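Local atomic coordinates of transcription factor cep-1 (Caenorhabditis elegans, PDB entry 1T4W), a protein that binds the same DNA consensus sequence as p53 through this zinc-containing domain and activates transcription, promoting germline apoptosis after DNA damage. Residues 54-59 / 165-170; 45-50 / 157-162. One frame throughout, in Å; residues are numbered along the deposited sequence.

Interaction 1: 54-59 / 165-170; sequences SNLSLR and NEILHA
L56 and I167 mark the nearest backbone approach of 54-59 and 165-170, with CA atoms 9.7 Å apart. No backbone hydrogen bond joins the two segments, because strand 152-160 runs between them. Only side chains span the gap, and they bury about 110 Å² in all. On one side of the sheet, L56 CD1 meets I167 CD1 at 4.2 Å, methyl against methyl. The two side chains cross at about a right angle. I167 carries CG1 between its backbone N and its carbonyl carbon (chi1 61°), and its extended chi2 sends CD1 out to the leucine. On the other side, R59 reaches over the intervening strand, its chain bent at chi3 (-66°). NH2 of R59 lies 4.1 Å from CB of E166, which sits at the edge of the guanidinium near its plane. The charged groups do not touch: NH2 of R59 and OE1 of E166 are 4.7 Å apart. A water links them, accepting from R59 NH2 at 3.0 Å and donating to E166 OE1 at 2.7 Å. The main polar partners lie outside, D160 for R59 and R76 for E166. I167 and L168 form a classic beta bulge opposite L159. Strand 152-160 thus separates strands 57-65 and 166-177, while strand 119-123 flanks 57-65 on its other side.

Interaction 2: 45-50 / 157-162; sequences WKLDKR and VFLDDE
W45 lays one face of its indole over the CD2 methyl of L159. The methyl is 3.7 Å from the centroid of the five-membered ring and 13° off the ring normal, a CH-pi contact. The closest ring atom is CD1 of W45, 3.6 Å from CD2 of L159. The second methyl, CD1 of L159, lies 4.1 Å from both CE2 and CZ2 of W45, so the leucine fork spans part of both rings. L159 holds CG anti to its backbone N (chi1 -169°), and both methyls reach the indole. L47 adds a second, aliphatic contact: its CD2 touches CD2 of L159 at 3.8 Å. One leucine methyl is therefore shared by a ring face and an aliphatic branch. NE1 of W45 makes a weak hydrogen bond to the carbonyl of A128. A serine in place of W45 would probably leave the L159 methyls without their aromatic cover and open a gap between the strands. M4 of strand 3-8 also packs on W45 and L159. The strands belong to different sheets, 39-46 to the four-stranded one and 152-160 to the seven-stranded one. Such apolar packing between two facing sheets is typical of the beta sandwich of p53-family DNA-binding domains.

Overall arrangement
Both interactions involve strand 152-160, but in different ways. Interaction 1 stays within one sheet: strand 57-65, with L56 just before it, meets strand 166-177 across that strand. Interaction 2 joins that sheet to the other, through strand 39-46. Interaction 2 is buried and wholly apolar. Interaction 1 is only partly buried and mixes a methyl contact with a water bridge between charged groups. The two touch directly. R59 makes a salt bridge to D160, and I167 N probably hydrogen-bonds to O of L159. L56 and I167 also pack on L47, so the apolar part of interaction 1 continues into interaction 2. Both lie away from the zinc site.

Interaction 1: 54-59 / 165-170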
ATOM      1  N   SER A  54       6.577  20.874  11.499  1.00 44.86           N
ATOM      2  CA  SER A  54       5.194  20.714  11.077  1.00 37.97           C
ATOM      3  C   SER A  54       4.467  19.522  11.674  1.00 26.58           C
ATOM      4  O   SER A  54       5.051  18.478  11.951  1.00 30.71           O
ATOM      5  CB  SER A  54       5.135  20.603   9.560  1.00 34.62           C
ATOM      6  OG  SER A  54       5.794  21.693   8.957  1.00 57.34           O
ATOM      7  N   ASN A  55       3.175  19.691  11.890  1.00 32.62           N
ATOM      8  CA  ASN A  55       2.379  18.598  12.373  1.00 36.99           C
ATOM      9  C   ASN A  55       1.981  17.942  11.054  1.00 39.73           C
ATOM     10  O   ASN A  55       1.438  18.600  10.185  1.00 49.52           O
ATOM     11  CB  ASN A  55       1.154  19.113  13.095  1.00 41.80           C
ATOM     12  CG  ASN A  55       0.672  18.151  14.130  1.00 55.70           C
ATOM     13  OD1 ASN A  55       0.467  16.973  13.843  1.00 50.83           O
ATOM     14  ND2 ASN A  55       0.501  18.636  15.356  1.00 65.82           N
ATOM     15  N   LEU A  56       2.255  16.659  10.897  1.00 32.41           N
ATOM     16  CA  LEU A  56       1.937  15.987   9.642  1.00 36.36           C
ATOM     17  C   LEU A  56       0.967  14.836   9.782  1.00 30.60           C
ATOM     18  O   LEU A  56       0.703  14.361  10.885  1.00 24.85           O
ATOM     19  CB  LEU A  56       3.223  15.473   8.995  1.00 26.74           C
ATOM     20  CG  LEU A  56       4.314  16.516   8.702  1.00 31.32           C
ATOM     21  CD1 LEU A  56       5.421  15.922   7.863  1.00 33.72           C
ATOM     22  CD2 LEU A  56       3.699  17.677   7.958  1.00 43.70           C
ATOM     23  N   SER A  57       0.413  14.419   8.649  1.00 26.56           N
ATOM     24  CA  SER A  57      -0.487  13.275   8.607  1.00 28.46           C
ATOM     25  C   SER A  57      -0.070  12.395   7.419  1.00 26.79           C
ATOM     26  O   SER A  57       0.548  12.864   6.454  1.00 24.79           O
ATOM     27  CB  SER A  57      -1.951  13.716   8.477  1.00 18.43           C
ATOM     28  OG  SER A  57      -2.157  14.509   7.334  1.00 25.37           O
ATOM     29  N   LEU A  58      -0.365  11.107   7.509  1.00 23.01           N
ATOM     30  CA  LEU A  58      -0.015  10.193   6.435  1.00 20.06           C
ATOM     31  C   LEU A  58      -1.284   9.514   5.913  1.00 27.22           C
ATOM     32  O   LEU A  58      -2.027   8.904   6.677  1.00 24.13           O
ATOM     33  CB  LEU A  58       0.957   9.124   6.927  1.00 19.45           C
ATOM     34  CG  LEU A  58       1.504   8.210   5.812  1.00 16.14           C
ATOM     35  CD1 LEU A  58       2.626   8.919   5.041  1.00 13.66           C
ATOM     36  CD2 LEU A  58       2.035   6.940   6.428  1.00 27.73           C
ATOM     37  N   ARG A  59      -1.535   9.637   4.618  1.00 17.17           N
ATOM     38  CA  ARG A  59      -2.702   9.005   4.021  1.00 25.98           C
ATOM     39  C   ARG A  59      -2.255   7.714   3.341  1.00 19.37           C
ATOM     40  O   ARG A  59      -1.203   7.671   2.694  1.00 18.62           O
ATOM     41  CB  ARG A  59      -3.375   9.944   3.007  1.00 19.72           C
ATOM     42  CG  ARG A  59      -4.251  11.021   3.645  1.00 18.53           C
ATOM     43  CD  ARG A  59      -4.886  11.965   2.585  1.00 20.71           C
ATOM     44  NE  ARG A  59      -3.893  12.782   1.872  1.00 23.31           N
ATOM     45  CZ  ARG A  59      -3.566  12.633   0.589  1.00 20.32           C
ATOM     46  NH1 ARG A  59      -4.136  11.685  -0.145  1.00 19.71           N
ATOM     47  NH2 ARG A  59      -2.700  13.463   0.016  1.00 18.85           N
ATOM     48  N   ASN A 165      -1.799  19.860   2.156  1.00 19.79           N
ATOM     49  CA  ASN A 165      -1.068  19.764   0.890  1.00 23.77           C
ATOM     50  C   ASN A 165      -0.137  18.562   0.968  1.00 27.87           C
ATOM     51  O   ASN A 165       0.572  18.372   1.980  1.00 20.36           O
ATOM     52  CB  ASN A 165      -0.200  21.003   0.651  1.00 29.07           C
ATOM     53  CG  ASN A 165      -1.006  22.282   0.609  1.00 39.77           C
ATOM     54  OD1 ASN A 165      -1.847  22.470  -0.270  1.00 32.00           O
ATOM     55  ND2 ASN A 165      -0.755  23.170   1.565  1.00 28.22           N
ATOM     56  N   GLU A 166      -0.153  17.750  -0.084  1.00 19.66           N
ATOM     57  CA  GLU A 166       0.739  16.596  -0.172  1.00 18.95           C
ATOM     58  C   GLU A 166       2.147  17.169  -0.332  1.00 27.12           C
ATOM     59  O   GLU A 166       2.361  18.042  -1.181  1.00 22.20           O
ATOM     60  CB  GLU A 166       0.424  15.751  -1.405  1.00 23.16           C
ATOM     61  CG  GLU A 166       1.507  14.724  -1.720  1.00 18.71           C
ATOM     62  CD  GLU A 166       1.372  14.106  -3.117  1.00 20.83           C
ATOM     63  OE1 GLU A 166       0.235  13.977  -3.615  1.00 17.30           O
ATOM     64  OE2 GLU A 166       2.404  13.725  -3.712  1.00 15.29           O
ATOM     65  N   ILE A 167       3.099  16.718   0.486  1.00 22.24           N
ATOM     66  CA  ILE A 167       4.467  17.212   0.324  1.00 19.34           C
ATOM     67  C   ILE A 167       5.421  16.095  -0.134  1.00 17.11           C
ATOM     68  O   ILE A 167       6.488  16.372  -0.695  1.00 20.58           O
ATOM     69  CB  ILE A 167       5.012  17.926   1.609  1.00 28.43           C
ATOM     70  CG1 ILE A 167       5.053  16.981   2.800  1.00 28.06           C
ATOM     71  CG2 ILE A 167       4.125  19.128   1.953  1.00 30.83           C
ATOM     72  CD1 ILE A 167       5.677  17.640   4.045  1.00 41.40           C
ATOM     73  N   LEU A 168       5.022  14.842   0.078  1.00 17.99           N
ATOM     74  CA  LEU A 168       5.816  13.683  -0.365  1.00 23.08           C
ATOM     75  C   LEU A 168       4.873  12.523  -0.589  1.00 20.64           C
ATOM     76  O   LEU A 168       3.776  12.501  -0.035  1.00 19.58           O
ATOM     77  CB  LEU A 168       6.842  13.249   0.689  1.00 21.26           C
ATOM     78  CG  LEU A 168       8.144  14.037   0.897  1.00 25.67           C
ATOM     79  CD1 LEU A 168       8.783  13.614   2.220  1.00 21.06           C
ATOM     80  CD2 LEU A 168       9.095  13.785  -0.254  1.00 25.94           C
ATOM     81  N   HIS A 169       5.310  11.556  -1.386  1.00 14.22           N
ATOM     82  CA  HIS A 169       4.502  10.364  -1.655  1.00 20.03           C
ATOM     83  C   HIS A 169       5.421   9.206  -1.948  1.00 19.48           C
ATOM     84  O   HIS A 169       6.606   9.407  -2.204  1.00 20.66           O
ATOM     85  CB  HIS A 169       3.522  10.571  -2.837  1.00 16.63           C
ATOM     86  CG  HIS A 169       4.163  10.606  -4.194  1.00 15.74           C
ATOM     87  ND1 HIS A 169       4.986  11.625  -4.609  1.00 18.45           N
ATOM     88  CD2 HIS A 169       4.050   9.763  -5.255  1.00 18.75           C
ATOM     89  CE1 HIS A 169       5.354  11.416  -5.863  1.00 19.36           C
ATOM     90  NE2 HIS A 169       4.798  10.293  -6.278  1.00 18.84           N
ATOM     91  N   ALA A 170       4.879   7.992  -1.881  1.00 14.52           N
ATOM     92  CA  ALA A 170       5.654   6.784  -2.166  1.00 20.72           C
ATOM     93  C   ALA A 170       4.652   5.672  -2.390  1.00 19.04           C
ATOM     94  O   ALA A 170       3.509   5.766  -1.955  1.00 19.43           O
ATOM     95  CB  ALA A 170       6.575   6.424  -0.986  1.00 14.46           C
TER
HETATM   96  O   HOH W   1      -2.326  13.669  -2.924  1.00 29.59           O

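Interaction 2: 45-50 / 157-162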
ATOM      1  N   TRP A  45      10.710   8.799   6.064  1.00 19.97           N
ATOM      2  CA  TRP A  45      10.922  10.010   5.287  1.00 22.24           C
ATOM      3  C   TRP A  45      11.916  10.964   5.935  1.00 29.26           C
ATOM      4  O   TRP A  45      12.229  10.848   7.116  1.00 24.79           O
ATOM      5  CB  TRP A  45       9.592  10.753   5.044  1.00 16.72           C
ATOM      6  CG  TRP A  45       8.837  11.159   6.293  1.00 25.63           C
ATOM      7  CD1 TRP A  45       8.968  12.332   6.996  1.00 21.25           C
ATOM      8  CD2 TRP A  45       7.885  10.366   7.017  1.00 19.54           C
ATOM      9  NE1 TRP A  45       8.161  12.314   8.111  1.00 18.79           N
ATOM     10  CE2 TRP A  45       7.488  11.120   8.152  1.00 21.14           C
ATOM     11  CE3 TRP A  45       7.333   9.089   6.818  1.00 20.07           C
ATOM     12  CZ2 TRP A  45       6.561  10.641   9.087  1.00 23.07           C
ATOM     13  CZ3 TRP A  45       6.411   8.605   7.746  1.00 21.58           C
ATOM     14  CH2 TRP A  45       6.032   9.384   8.873  1.00 21.43           C
ATOM     15  N   LYS A  46      12.421  11.885   5.121  1.00 28.52           N
ATOM     16  CA  LYS A  46      13.314  12.935   5.570  1.00 29.60           C
ATOM     17  C   LYS A  46      12.685  14.236   5.058  1.00 34.72           C
ATOM     18  O   LYS A  46      12.343  14.358   3.877  1.00 23.61           O
ATOM     19  CB  LYS A  46      14.712  12.789   4.995  1.00 30.73           C
ATOM     20  CG  LYS A  46      15.650  13.849   5.557  1.00 37.47           C
ATOM     21  CD  LYS A  46      16.429  14.519   4.447  1.00 55.71           C
ATOM     22  CE  LYS A  46      17.090  15.806   4.932  1.00 59.44           C
ATOM     23  NZ  LYS A  46      17.840  16.470   3.827  1.00 74.38           N
ATOM     24  N   LEU A  47      12.519  15.195   5.955  1.00 31.10           N
ATOM     25  CA  LEU A  47      11.905  16.464   5.598  1.00 48.23           C
ATOM     26  C   LEU A  47      12.883  17.600   5.410  1.00 52.26           C
ATOM     27  O   LEU A  47      14.004  17.569   5.906  1.00 42.21           O
ATOM     28  CB  LEU A  47      10.896  16.867   6.662  1.00 51.23           C
ATOM     29  CG  LEU A  47       9.637  16.005   6.697  1.00 52.53           C
ATOM     30  CD1 LEU A  47       8.766  16.419   7.870  1.00 49.27           C
ATOM     31  CD2 LEU A  47       8.899  16.150   5.379  1.00 39.63           C
ATOM     32  N   ASP A  48      12.440  18.611   4.679  1.00 62.54           N
ATOM     33  CA  ASP A  48      13.262  19.775   4.442  1.00 65.16           C
ATOM     34  C   ASP A  48      13.137  20.724   5.622  1.00 63.05           C
ATOM     35  O   ASP A  48      12.574  20.387   6.670  1.00 53.86           O
ATOM     36  CB  ASP A  48      12.844  20.473   3.144  1.00 78.46           C
ATOM     37  CG  ASP A  48      11.339  20.585   3.000  1.00 87.73           C
ATOM     38  OD1 ASP A  48      10.676  19.548   2.764  1.00 93.01           O
ATOM     39  OD2 ASP A  48      10.815  21.709   3.130  1.00 97.70           O
ATOM     40  N   LYS A  49      13.656  21.924   5.431  1.00 67.80           N
ATOM     41  CA  LYS A  49      13.669  22.939   6.466  1.00 68.68           C
ATOM     42  C   LYS A  49      12.293  23.441   6.897  1.00 61.19           C
ATOM     43  O   LYS A  49      11.953  23.416   8.082  1.00 43.46           O
ATOM     44  CB  LYS A  49      14.541  24.107   5.991  1.00 74.51           C
ATOM     45  CG  LYS A  49      15.967  23.692   5.591  1.00 85.60           C
ATOM     46  CD  LYS A  49      15.977  22.695   4.421  1.00 88.06           C
ATOM     47  CE  LYS A  49      17.320  21.986   4.268  1.00 90.72           C
ATOM     48  NZ  LYS A  49      17.272  20.894   3.246  1.00 87.93           N
ATOM     49  N   ARG A  50      11.491  23.882   5.936  1.00 63.00           N
ATOM     50  CA  ARG A  50      10.180  24.421   6.264  1.00 66.82           C
ATOM     51  C   ARG A  50       9.190  23.482   6.954  1.00 68.30           C
ATOM     52  O   ARG A  50       8.197  23.943   7.519  1.00 63.26           O
ATOM     53  CB  ARG A  50       9.535  25.010   5.012  1.00 70.59           C
ATOM     54  CG  ARG A  50       9.381  24.048   3.862  1.00 75.27           C
ATOM     55  CD  ARG A  50       8.496  24.664   2.801  1.00 74.41           C
ATOM     56  NE  ARG A  50       7.260  25.151   3.405  1.00 80.78           N
ATOM     57  CZ  ARG A  50       6.226  25.632   2.723  1.00 81.99           C
ATOM     58  NH1 ARG A  50       6.271  25.696   1.397  1.00 79.98           N
ATOM     59  NH2 ARG A  50       5.144  26.044   3.373  1.00 74.19           N
ATOM     60  N   VAL A 157       1.166   5.919  -0.338  1.00 17.27           N
ATOM     61  CA  VAL A 157       1.131   6.741   0.865  1.00 19.42           C
ATOM     62  C   VAL A 157       1.522   8.183   0.527  1.00 20.58           C
ATOM     63  O   VAL A 157       2.354   8.434  -0.345  1.00 18.76           O
ATOM     64  CB  VAL A 157       2.077   6.202   1.978  1.00 18.38           C
ATOM     65  CG1 VAL A 157       1.497   4.899   2.559  1.00 19.57           C
ATOM     66  CG2 VAL A 157       3.459   5.984   1.421  1.00 18.87           C
ATOM     67  N   PHE A 158       0.919   9.116   1.252  1.00 19.66           N
ATOM     68  CA  PHE A 158       1.122  10.547   1.037  1.00 18.45           C
ATOM     69  C   PHE A 158       1.373  11.212   2.370  1.00 24.88           C
ATOM     70  O   PHE A 158       0.678  10.923   3.363  1.00 18.52           O
ATOM     71  CB  PHE A 158      -0.143  11.162   0.416  1.00 14.23           C
ATOM     72  CG  PHE A 158      -0.546  10.525  -0.885  1.00 12.64           C
ATOM     73  CD1 PHE A 158      -0.022  10.980  -2.093  1.00 19.66           C
ATOM     74  CD2 PHE A 158      -1.386   9.417  -0.897  1.00 14.63           C
ATOM     75  CE1 PHE A 158      -0.325  10.321  -3.313  1.00 16.26           C
ATOM     76  CE2 PHE A 158      -1.699   8.755  -2.097  1.00 20.05           C
ATOM     77  CZ  PHE A 158      -1.165   9.205  -3.308  1.00 15.67           C
ATOM     78  N   LEU A 159       2.380  12.077   2.403  1.00 16.35           N
ATOM     79  CA  LEU A 159       2.659  12.817   3.617  1.00 25.08           C
ATOM     80  C   LEU A 159       2.079  14.205   3.362  1.00 18.08           C
ATOM     81  O   LEU A 159       2.468  14.861   2.393  1.00 18.30           O
ATOM     82  CB  LEU A 159       4.169  12.907   3.870  1.00 22.16           C
ATOM     83  CG  LEU A 159       4.542  13.431   5.268  1.00 21.08           C
ATOM     84  CD1 LEU A 159       4.075  12.448   6.336  1.00 19.39           C
ATOM     85  CD2 LEU A 159       6.044  13.621   5.361  1.00 30.66           C
ATOM     86  N   ASP A 160       1.127  14.632   4.199  1.00 15.03           N
ATOM     87  CA  ASP A 160       0.505  15.953   4.046  1.00 14.84           C
ATOM     88  C   ASP A 160       0.927  16.921   5.144  1.00 30.68           C
ATOM     89  O   ASP A 160       1.150  16.508   6.290  1.00 22.53           O
ATOM     90  CB  ASP A 160      -1.010  15.883   4.145  1.00 16.69           C
ATOM     91  CG  ASP A 160      -1.675  15.187   2.964  1.00 24.61           C
ATOM     92  OD1 ASP A 160      -1.068  15.007   1.885  1.00 18.82           O
ATOM     93  OD2 ASP A 160      -2.842  14.820   3.148  1.00 22.30           O
ATOM     94  N   ASP A 161       0.996  18.210   4.807  1.00 28.82           N
ATOM     95  CA  ASP A 161       1.323  19.221   5.810  1.00 35.09           C
ATOM     96  C   ASP A 161       0.036  19.581   6.554  1.00 26.92           C
ATOM     97  O   ASP A 161      -1.006  18.958   6.330  1.00 27.99           O
ATOM     98  CB  ASP A 161       1.942  20.467   5.163  1.00 30.46           C
ATOM     99  CG  ASP A 161       0.976  21.222   4.269  1.00 25.27           C
ATOM    100  OD1 ASP A 161      -0.244  20.958   4.283  1.00 33.88           O
ATOM    101  OD2 ASP A 161       1.462  22.096   3.535  1.00 32.98           O
ATOM    102  N   GLU A 162       0.094  20.581   7.427  1.00 35.12           N
ATOM    103  CA  GLU A 162      -1.080  20.994   8.211  1.00 43.45           C
ATOM    104  C   GLU A 162      -2.236  21.518   7.367  1.00 38.86           C
ATOM    105  O   GLU A 162      -3.400  21.386   7.742  1.00 44.36           O
ATOM    106  CB  GLU A 162      -0.697  22.071   9.233  1.00 48.54           C
ATOM    107  CG  GLU A 162       0.549  21.769  10.029  1.00 56.62           C
ATOM    108  CD  GLU A 162       1.788  21.742   9.161  1.00 71.94           C
ATOM    109  OE1 GLU A 162       2.110  22.777   8.538  1.00 72.82           O
ATOM    110  OE2 GLU A 162       2.438  20.679   9.093  1.00 81.42           O
TER